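Local coordinates for meso-diaminopimelate dehydrogenase (Clostridium tetani, PDB 3WGY), which catalyses, in its natural form, the reversible NADP-dependent oxidative deamination of meso-diaminopimelate, and is held here as a mutant with 4-methyl-2-oxovalerate, at residues Gly122-Gly126 against Leu127-Asn131; Cys189-Thr193 against Arg194-Glu198; Glu207-Leu211 against Lys212-Gln216; Gly301-Val305 against Leu306-Phe310. The protein carries 6 engineered substitutions. One frame throughout, in Å; residues are numbered along the deposited sequence.

Contact 1 of 4, residues Gly122-Gly126 against Leu127-Asn131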
loop_
_atom_site.group_PDB
_atom_site.type_symbol
_atom_site.label_atom_id
_atom_site.label_comp_id
_atom_site.label_asym_id
_atom_site.label_seq_id
_atom_site.Cartn_x
_atom_site.Cartn_y
_atom_site.Cartn_z
ATOM N N GLY B 122 9.947 -3.699 -8.000
ATOM C CA GLY B 122 10.641 -4.423 -6.944
ATOM C C GLY B 122 10.130 -3.813 -5.648
ATOM O O GLY B 122 9.000 -3.309 -5.640
ATOM N N TRP B 123 10.903 -3.842 -4.560
ATOM C CA TRP B 123 10.390 -3.223 -3.342
ATOM C C TRP B 123 10.803 -1.756 -3.253
ATOM O O TRP B 123 10.042 -0.933 -2.756
ATOM C CB TRP B 123 10.744 -4.017 -2.060
ATOM C CG TRP B 123 12.183 -4.381 -1.774
ATOM C CD1 TRP B 123 12.922 -5.364 -2.373
ATOM C CD2 TRP B 123 13.009 -3.846 -0.723
ATOM N NE1 TRP B 123 14.147 -5.481 -1.754
ATOM C CE2 TRP B 123 14.228 -4.561 -0.741
ATOM C CE3 TRP B 123 12.833 -2.835 0.232
ATOM C CZ2 TRP B 123 15.270 -4.298 0.160
ATOM C CZ3 TRP B 123 13.872 -2.575 1.130
ATOM C CH2 TRP B 123 15.071 -3.305 1.085
ATOM N N ASP B 124 11.999 -1.426 -3.736
ATOM C CA ASP B 124 12.433 -0.026 -3.794
ATOM C C ASP B 124 13.594 0.110 -4.760
ATOM O O ASP B 124 14.729 -0.248 -4.439
ATOM C CB ASP B 124 12.842 0.534 -2.431
ATOM C CG ASP B 124 12.875 2.069 -2.423
ATOM O OD1 ASP B 124 12.637 2.675 -3.495
ATOM O OD2 ASP B 124 13.133 2.671 -1.355
ATOM N N PRO B 125 13.327 0.650 -5.958
ATOM C CA PRO B 125 12.006 1.121 -6.401
ATOM C C PRO B 125 10.948 0.019 -6.518
ATOM O O PRO B 125 11.266 -1.170 -6.613
ATOM C CB PRO B 125 12.314 1.766 -7.750
ATOM C CG PRO B 125 13.392 0.867 -8.282
ATOM C CD PRO B 125 14.295 0.706 -7.070
ATOM N N GLY B 126 9.686 0.436 -6.513
ATOM C CA GLY B 126 8.593 -0.510 -6.613
ATOM C C GLY B 126 7.543 -0.252 -5.553
ATOM O O GLY B 126 6.881 0.787 -5.563
ATOM N N LEU B 127 7.397 -1.188 -4.619
ATOM C CA LEU B 127 6.395 -1.032 -3.571
ATOM C C LEU B 127 6.616 0.213 -2.713
ATOM O O LEU B 127 5.662 0.909 -2.372
ATOM C CB LEU B 127 6.349 -2.284 -2.695
ATOM C CG LEU B 127 6.171 -3.582 -3.490
ATOM C CD1 LEU B 127 6.004 -4.743 -2.526
ATOM C CD2 LEU B 127 4.955 -3.473 -4.401
ATOM N N PHE B 128 7.862 0.506 -2.362
ATOM C CA PHE B 128 8.109 1.686 -1.549
ATOM C C PHE B 128 7.710 2.952 -2.291
ATOM O O PHE B 128 7.166 3.882 -1.698
ATOM C CB PHE B 128 9.580 1.746 -1.121
ATOM C CG PHE B 128 9.901 0.871 0.061
ATOM C CD1 PHE B 128 8.983 -0.061 0.527
ATOM C CD2 PHE B 128 11.127 0.969 0.698
ATOM C CE1 PHE B 128 9.290 -0.882 1.612
ATOM C CE2 PHE B 128 11.441 0.151 1.787
ATOM C CZ PHE B 128 10.525 -0.772 2.242
ATOM N N SER B 129 7.968 2.969 -3.598
ATOM C CA SER B 129 7.635 4.103 -4.446
ATOM C C SER B 129 6.130 4.350 -4.408
ATOM O O SER B 129 5.683 5.479 -4.241
ATOM C CB SER B 129 8.057 3.825 -5.896
ATOM O OG SER B 129 9.376 3.312 -5.952
ATOM N N LEU B 130 5.356 3.280 -4.567
ATOM C CA LEU B 130 3.901 3.385 -4.560
ATOM C C LEU B 130 3.407 3.965 -3.247
ATOM O O LEU B 130 2.490 4.789 -3.229
ATOM C CB LEU B 130 3.258 2.010 -4.762
ATOM C CG LEU B 130 3.290 1.413 -6.169
ATOM C CD1 LEU B 130 3.065 -0.096 -6.101
ATOM C CD2 LEU B 130 2.216 2.112 -7.037
ATOM N N ASN B 131 4.010 3.528 -2.144
ATOM C CA ASN B 131 3.583 4.010 -0.850
ATOM C C ASN B 131 4.004 5.429 -0.535
ATOM O O ASN B 131 3.313 6.111 0.222
ATOM C CB ASN B 131 4.005 3.038 0.257
ATOM C CG ASN B 131 3.084 1.828 0.320
ATOM O OD1 ASN B 131 3.296 0.826 -0.361
ATOM N ND2 ASN B 131 2.035 1.939 1.108
#
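W123 and F128 run side by side and point the same way, yet their rings are turned almost perpendicular, with planes at 85°. The indole presents its edge and F128 presents a face, an offset edge-to-face pair whose centroids lie 5.4 Å apart. W123 CE3 makes the closest touch, 3.6 Å from F128 CE2. In W123 the side chain starts between the backbone N and the carbonyl carbon (chi1 54°), which swings the six-membered ring over to F128. D124 comes to the same phenyl from its edge: OD2 lies 3.3 Å from F128 CD2, and the two side chains cross at about a right angle. That oxygen also has R132 as a salt-bridge partner and W148 NE1 as a donor.

This is where helix 123-138 begins, with G122 at the N-cap. A cis peptide precedes P125, and the turn is wider than an alpha turn, of the pi type: L127 N donates to G122 O at 2.8 Å and F128 N to W123 O at 2.6 Å, each spanning five residues. From G126 the ordinary spacing takes over, L130 N reaching G126 O at 3.1 Å.

S129 turns its hydroxyl back toward this first turn, OG staying beside its own backbone N (chi1 -47°), and takes the N-H of G126 on OG at 2.9 Å in a nearly straight bond. The same OG is hydrogen-bonded to the terminal carboxylate of L326 of the second subunit, while P125 CA packs against OG at 3.5 Å.

Contact 2 of 4, residues Cys189-Thr193 against Arg194-Glu198; sequences CDFTT and REKHE
A capping box formed by T192 and E195 opens the short helix 193-196, with T192 as the N-cap residue. Its firm half is the bond from T192 N to E195 OE1, 2.9 Å and almost straight at 172°. The oxygen is met on its anti side, with the N-H somewhat out of the carboxylate plane. E195 places its carboxylate there by keeping CG beside its own backbone N (chi1 -57°) and extending the chain back toward the N-cap. The return bond, E195 N to T192 OG1, is weak, and the hydroxyl is not securely placed. E195 N also donates to T192 O at 2.9 Å, from above the carbonyl plane. Water 1 gives E195 OE1 a further donor and links it to D190 O.

Next to the box, F191 crosses K196 at about a right angle, and F191 CB comes unusually close to K196 CG, 3.2 Å, a crowded spot in the model. The F191 ring meets H145 edge-to-face, while the K196 ammonium goes on to T146 O and the ring of F147. Where strand 197-205 begins, NE2 of H197 is bonded to W148 N, and water 2, in the imidazole plane at its edge, bonds H197 ND1 and lies 2.8 Å from T193 O.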
loop_
_atom_site.group_PDB
_atom_site.type_symbol
_atom_site.label_atom_id
_atom_site.label_comp_id
_atom_site.label_asym_id
_atom_site.label_seq_id
_atom_site.Cartn_x
_atom_site.Cartn_y
_atom_site.Cartn_z
ATOM N N CYS B 189 8.754 16.468 11.844
ATOM C CA CYS B 189 10.163 16.807 11.967
ATOM C C CYS B 189 10.940 16.286 10.775
ATOM O O CYS B 189 10.473 15.408 10.048
ATOM C CB CYS B 189 10.750 16.194 13.238
ATOM S SG CYS B 189 10.708 14.396 13.237
ATOM N N ASP B 190 12.123 16.849 10.571
ATOM C CA ASP B 190 13.002 16.431 9.499
ATOM C C ASP B 190 14.130 15.721 10.237
ATOM O O ASP B 190 14.477 16.101 11.356
ATOM C CB ASP B 190 13.525 17.648 8.736
ATOM C CG ASP B 190 12.406 18.490 8.145
ATOM O OD1 ASP B 190 11.708 17.996 7.236
ATOM O OD2 ASP B 190 12.219 19.643 8.598
ATOM N N PHE B 191 14.690 14.683 9.634
ATOM C CA PHE B 191 15.759 13.942 10.288
ATOM C C PHE B 191 17.107 14.184 9.634
ATOM O O PHE B 191 17.197 14.327 8.417
ATOM C CB PHE B 191 15.454 12.439 10.255
ATOM C CG PHE B 191 14.312 12.026 11.137
ATOM C CD1 PHE B 191 14.442 12.050 12.520
ATOM C CD2 PHE B 191 13.103 11.616 10.584
ATOM C CE1 PHE B 191 13.385 11.671 13.346
ATOM C CE2 PHE B 191 12.034 11.235 11.399
ATOM C CZ PHE B 191 12.175 11.263 12.783
ATOM N N THR B 192 18.153 14.242 10.450
ATOM C CA THR B 192 19.500 14.412 9.933
ATOM C C THR B 192 19.909 12.990 9.558
ATOM O O THR B 192 19.343 12.023 10.083
ATOM C CB THR B 192 20.471 14.923 11.011
ATOM O OG1 THR B 192 20.613 13.927 12.033
ATOM C CG2 THR B 192 19.957 16.214 11.628
ATOM N N THR B 193 20.872 12.855 8.655
ATOM C CA THR B 193 21.326 11.533 8.236
ATOM C C THR B 193 21.686 10.691 9.447
ATOM O O THR B 193 21.332 9.513 9.533
ATOM C CB THR B 193 22.567 11.627 7.344
ATOM O OG1 THR B 193 22.254 12.390 6.172
ATOM C CG2 THR B 193 23.024 10.244 6.933
ATOM N N ARG B 194 22.377 11.320 10.388
ATOM C CA ARG B 194 22.831 10.655 11.598
ATOM C C ARG B 194 21.725 10.150 12.521
ATOM O O ARG B 194 21.959 9.259 13.342
ATOM C CB ARG B 194 23.751 11.588 12.384
ATOM C CG ARG B 194 24.442 10.895 13.536
ATOM C CD ARG B 194 25.416 11.801 14.265
ATOM N NE ARG B 194 26.619 11.060 14.620
ATOM C CZ ARG B 194 27.608 10.796 13.771
ATOM N NH1 ARG B 194 27.548 11.226 12.517
ATOM N NH2 ARG B 194 28.647 10.082 14.170
ATOM N N GLU B 195 20.528 10.711 12.399
ATOM C CA GLU B 195 19.418 10.298 13.251
ATOM C C GLU B 195 18.576 9.153 12.690
ATOM O O GLU B 195 17.989 8.390 13.459
ATOM C CB GLU B 195 18.498 11.491 13.535
ATOM C CG GLU B 195 19.193 12.680 14.185
ATOM C CD GLU B 195 18.285 13.892 14.296
ATOM O OE1 GLU B 195 17.647 14.258 13.286
ATOM O OE2 GLU B 195 18.210 14.485 15.392
ATOM N N LYS B 196 18.519 9.031 11.366
ATOM C CA LYS B 196 17.710 7.993 10.709
ATOM C C LYS B 196 18.261 6.567 10.706
ATOM O O LYS B 196 17.517 5.619 10.965
ATOM C CB LYS B 196 17.409 8.385 9.257
ATOM C CG LYS B 196 16.514 9.600 9.096
ATOM C CD LYS B 196 16.218 9.879 7.628
ATOM C CE LYS B 196 15.379 8.775 7.001
ATOM N NZ LYS B 196 15.152 9.026 5.549
ATOM N N HIS B 197 19.544 6.412 10.385
ATOM C CA HIS B 197 20.157 5.090 10.328
ATOM C C HIS B 197 21.528 5.017 10.984
ATOM O O HIS B 197 22.295 5.980 10.961
ATOM C CB HIS B 197 20.347 4.622 8.876
ATOM C CG HIS B 197 19.109 4.675 8.034
ATOM N ND1 HIS B 197 18.641 5.847 7.474
ATOM C CD2 HIS B 197 18.271 3.694 7.618
ATOM C CE1 HIS B 197 17.570 5.585 6.745
ATOM N NE2 HIS B 197 17.324 4.289 6.817
ATOM N N GLU B 198 21.837 3.851 11.541
ATOM C CA GLU B 198 23.140 3.614 12.152
ATOM C C GLU B 198 23.775 2.498 11.326
ATOM O O GLU B 198 23.104 1.859 10.510
ATOM C CB GLU B 198 22.999 3.160 13.609
ATOM C CG GLU B 198 22.609 1.705 13.771
ATOM C CD GLU B 198 22.603 1.246 15.223
ATOM O OE1 GLU B 198 23.646 1.363 15.898
ATOM O OE2 GLU B 198 21.554 0.759 15.693
HETATM O O HOH W 1 15.902 16.478 13.760
HETATM O O HOH W 2 20.211 8.018 7.391
#

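Contact 3 of 4, residues Glu207-Leu211 against Lys212-Gln216; sequences ENADL and KKIEQ
The carboxylate of D210 has the side chain of K213 laid over one of its faces: K213 CB stands 3.2 Å from D210 OD1 and K213 CE 3.1 Å from D210 OD2. At the edge of the same group, close to its plane, water 3 donates to OD2 over a short 2.5 Å. D210 is the N-cap of helix 211-219, and the cap is made by K213 N, which donates to D210 OD1 at 3.1 Å. This N-H also comes from above the carboxylate, 46° out of its plane and on the face that the lysine chain covers. With CG anti to the backbone N (chi1 -168°), the aspartate reaches forward over the first turn.

K213 bends at its second and third torsions, which folds the chain back so that NZ ends 3.5 Å from D210 OD2 in a salt bridge. Both oxygens of the carboxylate are thus held, OD1 by the main-chain N-H and OD2 by the ammonium.

Backbone bonds then carry the helix on: I214 N to D210 O and E215 N to L211 O, both 3.1 Å. I214 reaches back to A209 and, with L211, packs on F234 of strand 230-234. Further along, K212 NZ and E215 OE1 pair in a salt bridge whose hydrogen bond is weak. Back at the cap, water 3 also accepts from K213 NZ at 2.8 Å, closing a small ring with D210 OD2.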
loop_
_atom_site.group_PDB
_atom_site.type_symbol
_atom_site.label_atom_id
_atom_site.label_comp_id
_atom_site.label_asym_id
_atom_site.label_seq_id
_atom_site.Cartn_x
_atom_site.Cartn_y
_atom_site.Cartn_z
ATOM N N GLU B 207 45.456 -11.734 12.157
ATOM C CA GLU B 207 46.071 -12.016 13.453
ATOM C C GLU B 207 46.915 -10.793 13.804
ATOM O O GLU B 207 47.605 -10.244 12.942
ATOM C CB GLU B 207 46.929 -13.281 13.402
ATOM C CG GLU B 207 48.220 -13.170 12.623
ATOM C CD GLU B 207 49.019 -14.463 12.677
ATOM O OE1 GLU B 207 49.348 -14.916 13.797
ATOM O OE2 GLU B 207 49.309 -15.030 11.602
ATOM N N ASN B 208 46.843 -10.374 15.066
ATOM C CA ASN B 208 47.537 -9.176 15.550
ATOM C C ASN B 208 46.598 -8.021 15.162
ATOM O O ASN B 208 45.589 -7.787 15.832
ATOM C CB ASN B 208 48.912 -9.026 14.873
ATOM C CG ASN B 208 49.775 -10.284 15.002
ATOM O OD1 ASN B 208 50.119 -10.714 16.106
ATOM N ND2 ASN B 208 50.124 -10.877 13.864
ATOM N N ALA B 209 46.932 -7.305 14.090
ATOM C CA ALA B 209 46.101 -6.213 13.553
ATOM C C ALA B 209 45.960 -4.852 14.259
ATOM O O ALA B 209 46.286 -3.821 13.661
ATOM C CB ALA B 209 44.693 -6.757 13.248
ATOM N N ASP B 210 45.450 -4.853 15.493
ATOM C CA ASP B 210 45.197 -3.638 16.298
ATOM C C ASP B 210 43.703 -3.303 16.166
ATOM O O ASP B 210 43.295 -2.482 15.343
ATOM C CB ASP B 210 46.031 -2.436 15.828
ATOM C CG ASP B 210 45.994 -1.270 16.816
ATOM O OD1 ASP B 210 44.932 -1.016 17.417
ATOM O OD2 ASP B 210 47.026 -0.591 16.987
ATOM N N LEU B 211 42.903 -3.956 17.002
ATOM C CA LEU B 211 41.455 -3.813 17.006
ATOM C C LEU B 211 40.917 -2.399 17.231
ATOM O O LEU B 211 39.979 -1.979 16.553
ATOM C CB LEU B 211 40.870 -4.765 18.049
ATOM C CG LEU B 211 41.370 -6.213 17.952
ATOM C CD1 LEU B 211 40.663 -7.060 18.995
ATOM C CD2 LEU B 211 41.124 -6.765 16.550
ATOM N N LYS B 212 41.489 -1.660 18.177
ATOM C CA LYS B 212 41.011 -0.309 18.425
ATOM C C LYS B 212 41.234 0.564 17.189
ATOM O O LYS B 212 40.420 1.432 16.875
ATOM C CB LYS B 212 41.719 0.302 19.640
ATOM C CG LYS B 212 41.071 1.581 20.152
ATOM C CD LYS B 212 39.632 1.339 20.592
ATOM C CE LYS B 212 38.963 2.617 21.038
ATOM N NZ LYS B 212 37.526 2.389 21.334
ATOM N N LYS B 213 42.326 0.310 16.474
ATOM C CA LYS B 213 42.668 1.076 15.282
ATOM C C LYS B 213 41.767 0.773 14.077
ATOM O O LYS B 213 41.482 1.659 13.260
ATOM C CB LYS B 213 44.128 0.819 14.919
ATOM C CG LYS B 213 44.729 1.888 14.038
ATOM C CD LYS B 213 45.989 2.491 14.660
ATOM C CE LYS B 213 47.139 1.493 14.705
ATOM N NZ LYS B 213 48.403 2.110 15.224
ATOM N N ILE B 214 41.334 -0.475 13.955
ATOM C CA ILE B 214 40.453 -0.865 12.856
ATOM C C ILE B 214 39.107 -0.193 13.084
ATOM O O ILE B 214 38.508 0.366 12.166
ATOM C CB ILE B 214 40.246 -2.400 12.822
ATOM C CG1 ILE B 214 41.523 -3.091 12.352
ATOM C CG2 ILE B 214 39.078 -2.750 11.913
ATOM C CD1 ILE B 214 41.459 -4.606 12.439
ATOM N N GLU B 215 38.658 -0.247 14.332
ATOM C CA GLU B 215 37.392 0.337 14.741
ATOM C C GLU B 215 37.308 1.814 14.394
ATOM O O GLU B 215 36.259 2.306 13.969
ATOM C CB GLU B 215 37.217 0.173 16.246
ATOM C CG GLU B 215 35.854 0.556 16.762
ATOM C CD GLU B 215 35.823 0.609 18.267
ATOM O OE1 GLU B 215 36.727 0.018 18.896
ATOM O OE2 GLU B 215 34.898 1.233 18.820
ATOM N N GLN B 216 38.412 2.528 14.582
ATOM C CA GLN B 216 38.430 3.952 14.294
ATOM C C GLN B 216 38.658 4.250 12.815
ATOM O O GLN B 216 38.228 5.291 12.316
ATOM C CB GLN B 216 39.473 4.643 15.177
ATOM C CG GLN B 216 39.200 4.446 16.671
ATOM C CD GLN B 216 37.814 4.932 17.085
ATOM O OE1 GLN B 216 37.497 6.115 16.970
ATOM N NE2 GLN B 216 36.985 4.015 17.568
HETATM O O HOH W 3 49.296 -0.370 16.010
#

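Contact 4 of 4, residues Gly301-Val305 against Leu306-Phe310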
loop_
_atom_site.group_PDB
_atom_site.type_symbol
_atom_site.label_atom_id
_atom_site.label_comp_id
_atom_site.label_asym_id
_atom_site.label_seq_id
_atom_site.Cartn_x
_atom_site.Cartn_y
_atom_site.Cartn_z
ATOM N N GLY B 301 4.686 1.242 -25.070
ATOM C CA GLY B 301 5.597 2.134 -24.371
ATOM C C GLY B 301 6.076 1.639 -23.020
ATOM O O GLY B 301 5.806 0.502 -22.627
ATOM N N ALA B 302 6.791 2.502 -22.306
ATOM C CA ALA B 302 7.310 2.163 -20.986
ATOM C C ALA B 302 6.357 2.644 -19.896
ATOM O O ALA B 302 5.682 3.660 -20.050
ATOM C CB ALA B 302 8.687 2.784 -20.787
ATOM N N VAL B 303 6.310 1.901 -18.797
ATOM C CA VAL B 303 5.452 2.229 -17.662
ATOM C C VAL B 303 6.183 1.887 -16.372
ATOM O O VAL B 303 7.124 1.088 -16.374
ATOM C CB VAL B 303 4.138 1.405 -17.681
ATOM C CG1 VAL B 303 3.283 1.798 -18.873
ATOM C CG2 VAL B 303 4.462 -0.081 -17.722
ATOM N N THR B 304 5.749 2.507 -15.279
ATOM C CA THR B 304 6.323 2.253 -13.969
ATOM C C THR B 304 5.191 1.689 -13.111
ATOM O O THR B 304 4.032 1.672 -13.542
ATOM C CB THR B 304 6.853 3.549 -13.313
ATOM O OG1 THR B 304 5.755 4.350 -12.861
ATOM C CG2 THR B 304 7.675 4.355 -14.312
ATOM N N VAL B 305 5.512 1.228 -11.906
ATOM C CA VAL B 305 4.476 0.690 -11.034
ATOM C C VAL B 305 3.403 1.742 -10.748
ATOM O O VAL B 305 2.261 1.405 -10.463
ATOM C CB VAL B 305 5.067 0.204 -9.692
ATOM C CG1 VAL B 305 6.029 -0.937 -9.945
ATOM C CG2 VAL B 305 5.782 1.352 -8.978
ATOM N N LEU B 306 3.783 3.014 -10.831
ATOM C CA LEU B 306 2.870 4.129 -10.580
ATOM C C LEU B 306 1.683 4.194 -11.539
ATOM O O LEU B 306 0.641 4.748 -11.189
ATOM C CB LEU B 306 3.627 5.459 -10.647
ATOM C CG LEU B 306 4.458 5.942 -9.444
ATOM C CD1 LEU B 306 5.273 4.821 -8.859
ATOM C CD2 LEU B 306 5.359 7.090 -9.889
ATOM N N ASP B 307 1.841 3.630 -12.738
ATOM C CA ASP B 307 0.789 3.637 -13.759
ATOM C C ASP B 307 -0.084 2.390 -13.775
ATOM O O ASP B 307 -1.022 2.315 -14.564
ATOM C CB ASP B 307 1.395 3.733 -15.168
ATOM C CG ASP B 307 2.457 4.794 -15.287
ATOM O OD1 ASP B 307 2.158 5.969 -15.012
ATOM O OD2 ASP B 307 3.597 4.443 -15.669
ATOM N N ILE B 308 0.209 1.416 -12.922
ATOM C CA ILE B 308 -0.539 0.160 -12.941
ATOM C C ILE B 308 -1.484 -0.108 -11.770
ATOM O O ILE B 308 -1.063 -0.192 -10.625
ATOM C CB ILE B 308 0.442 -1.030 -13.034
ATOM C CG1 ILE B 308 1.371 -0.849 -14.235
ATOM C CG2 ILE B 308 -0.324 -2.331 -13.155
ATOM C CD1 ILE B 308 2.478 -1.884 -14.293
ATOM N N PRO B 309 -2.782 -0.278 -12.061
ATOM C CA PRO B 309 -3.794 -0.547 -11.032
ATOM C C PRO B 309 -3.445 -1.883 -10.384
ATOM O O PRO B 309 -2.999 -2.811 -11.067
ATOM C CB PRO B 309 -5.098 -0.624 -11.837
ATOM C CG PRO B 309 -4.804 0.197 -13.055
ATOM C CD PRO B 309 -3.399 -0.225 -13.393
ATOM N N PHE B 310 -3.638 -1.981 -9.075
ATOM C CA PHE B 310 -3.313 -3.215 -8.370
ATOM C C PHE B 310 -4.107 -4.414 -8.895
ATOM O O PHE B 310 -3.653 -5.550 -8.799
ATOM C CB PHE B 310 -3.548 -3.047 -6.869
ATOM C CG PHE B 310 -2.466 -2.271 -6.164
ATOM C CD1 PHE B 310 -1.531 -1.530 -6.879
ATOM C CD2 PHE B 310 -2.400 -2.266 -4.776
ATOM C CE1 PHE B 310 -0.548 -0.794 -6.220
ATOM C CE2 PHE B 310 -1.420 -1.534 -4.108
ATOM C CZ PHE B 310 -0.496 -0.799 -4.825
HETATM O O HOH W 4 5.053 6.220 -14.515
HETATM O O HOH W 5 1.313 -0.586 -9.336
#
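Hydrogen bonds between T304 and D307 tie this turn together in both directions. T304 N donates to D307 OD2 at 2.9 Å in an almost straight bond (175°), meeting the oxygen on its anti side. D307 N answers to T304 O at 3.0 Å, from above the carbonyl plane. The aspartate can turn back because its CG stays beside its own backbone N (chi1 -47°). A weak bond from L306 N to T304 OG1 has the connectivity of an ST turn, and I308 N donates to V305 O at 3.2 Å. Together they wind the chain into a short 3-10 segment just after strand 301-303, an outermost strand of the parallel, Rossmann-like sheet.

Two waters add further links. Water 4 donates to D307 OD2 at 2.6 Å and is also bound to T304 OG1, while water 5 donates to two carbonyls, bridging V305 O and I308 O.

Among the apolar contacts, V305 CG2 sits 3.5 Å from L306 CD1, and V303 CG2 approaches I308 CD1 more loosely, at 4.4 Å. I308 also packs on Y287, A290 and I291 of helix 276-296. L306 meets L321 of the second subunit, and the F310 rings of the two subunits touch.

D307 OD2 therefore receives a main-chain N-H and a water at once, in a turn lined by buried side chains; two donors on one oxygen would favour the ionised carboxylate and limit its rotation.

In the fold
Contacts 1 and 4 are neighbours, their centres 12 Å apart: L130 CD2 lies 3.5 Å from V305 O, G126 O 3.6 Å from V305 CG2, and L130 also packs on F310. Both touch the second subunit, so the start of helix 123-138 and the turn after strand 301-303 share the dimer interface. Contacts 2 and 3 cap the helices that come just before and after strand 197-205 in the chain, with centres 28 Å apart and no touch, and no second subunit reaches them. The bound 2-oxo-4-methylpentanoic acid, in a pocket that includes S153, engineered L154, G155 and H156, is about 10 Å from the W123 side chain and about 12 Å from that of H197.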